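Local coordinates for protein phosphotransferase (Brucella abortus, PDB 4QPK) that relays phosphoryl groups as a homodimeric histidine phosphotransferase in the phosphorelay that controls cell growth, division and survival inside mammalian host cells, at residues P215-T218 with L219-E223. Sequence-based numbering, arbitrary orientation.
Sequences PYYT and LLLAE
Tyr217 and Leu221, one turn apart on helix 213-225, form the centre of a local i to i+4 contact in the C-terminal domain, where this helix lies against helix 144-160 of the same domain and helix 43-74 of the DHp domain. Leu221 CD1 sits over one face of the Tyr217 ring, 4.0 Å from its centroid and displaced toward the rim at CE2, a CH-pi contact. With CG anti to the backbone N (chi1 -175°), the ring lies on the carbonyl side, where that methyl meets it. Tyr216 and Leu220 repeat the spacing more loosely, with CE2 of the ring 3.9 Å from Leu220 CD2. Backbone hydrogen bonds underlie both pairs, Leu221 N to Tyr217 O at 2.9 Å and Leu220 N to Tyr216 O at 3.0 Å. Tyrosine suits these buried places because its ring packs on carbon while its hydroxyl is satisfied, by Lys148 NZ for Tyr217 and Leu41 N for Tyr216. The branched leucines offer methyls to the rings and also meet Leu44 of the second subunit. This is the i to i+4 side-chain packing of an alpha-helix with one face buried, here where a domain resembling the histidine kinase catalytic domain, but lacking the regions needed to bind ATP, meets the DHp domain and the dimer partner.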
# COMPACT_ATOMS: atom_id res chain seq x y z
N PRO B 215 3.00 6.84 13.37
CA PRO B 215 3.41 6.72 14.78
C PRO B 215 2.54 5.76 15.60
O PRO B 215 3.06 5.05 16.47
CB PRO B 215 3.30 8.15 15.32
CG PRO B 215 2.58 8.93 14.27
CD PRO B 215 2.85 8.25 12.97
N TYR B 216 1.23 5.72 15.32
CA TYR B 216 0.36 4.76 15.98
C TYR B 216 0.85 3.34 15.71
O TYR B 216 1.01 2.53 16.63
CB TYR B 216 -1.09 4.94 15.49
CG TYR B 216 -2.00 3.81 15.92
CD1 TYR B 216 -2.60 3.81 17.17
CD2 TYR B 216 -2.22 2.73 15.07
CE1 TYR B 216 -3.42 2.76 17.55
CE2 TYR B 216 -3.03 1.68 15.45
CZ TYR B 216 -3.63 1.69 16.69
OH TYR B 216 -4.44 0.63 17.05
N TYR B 217 1.12 3.07 14.44
CA TYR B 217 1.56 1.75 14.00
C TYR B 217 2.89 1.34 14.64
O TYR B 217 3.10 0.17 15.01
CB TYR B 217 1.68 1.75 12.48
CG TYR B 217 2.01 0.41 11.84
CD1 TYR B 217 1.18 -0.69 11.98
CD2 TYR B 217 3.15 0.27 11.05
CE1 TYR B 217 1.49 -1.90 11.37
CE2 TYR B 217 3.47 -0.94 10.44
CZ TYR B 217 2.63 -2.02 10.60
OH TYR B 217 2.95 -3.21 9.99
N THR B 218 3.79 2.31 14.77
CA THR B 218 5.09 2.07 15.40
C THR B 218 4.90 1.55 16.83
O THR B 218 5.51 0.56 17.23
CB THR B 218 5.94 3.36 15.42
OG1 THR B 218 6.12 3.83 14.07
CG2 THR B 218 7.30 3.09 16.06
N LEU B 219 4.03 2.22 17.58
CA LEU B 219 3.76 1.83 18.97
C LEU B 219 3.06 0.48 19.03
O LEU B 219 3.34 -0.33 19.91
CB LEU B 219 2.92 2.91 19.66
CG LEU B 219 3.66 4.24 19.81
CD1 LEU B 219 2.70 5.36 20.11
CD2 LEU B 219 4.75 4.16 20.88
N LEU B 220 2.16 0.23 18.08
CA LEU B 220 1.46 -1.04 18.01
C LEU B 220 2.43 -2.20 17.78
O LEU B 220 2.29 -3.27 18.39
CB LEU B 220 0.42 -0.99 16.89
CG LEU B 220 -0.63 -2.10 16.80
CD1 LEU B 220 -1.52 -2.06 18.03
CD2 LEU B 220 -1.45 -1.91 15.53
N LEU B 221 3.41 -1.99 16.90
CA LEU B 221 4.42 -3.00 16.63
C LEU B 221 5.27 -3.27 17.88
O LEU B 221 5.56 -4.41 18.20
CB LEU B 221 5.33 -2.59 15.46
CG LEU B 221 4.70 -2.59 14.07
CD1 LEU B 221 5.64 -1.89 13.10
CD2 LEU B 221 4.41 -4.00 13.61
N ALA B 222 5.63 -2.20 18.58
CA ALA B 222 6.44 -2.34 19.79
C ALA B 222 5.68 -3.17 20.82
O ALA B 222 6.24 -4.07 21.43
CB ALA B 222 6.79 -0.97 20.36
N GLU B 223 4.39 -2.88 20.99
CA GLU B 223 3.57 -3.63 21.93
C GLU B 223 3.49 -5.11 21.54
O GLU B 223 3.65 -6.00 22.38
CB GLU B 223 2.17 -3.02 22.04
CG GLU B 223 1.23 -3.85 22.89
CD GLU B 223 -0.12 -3.19 23.13
OE1 GLU B 223 -0.67 -2.57 22.20
OE2 GLU B 223 -0.64 -3.32 24.27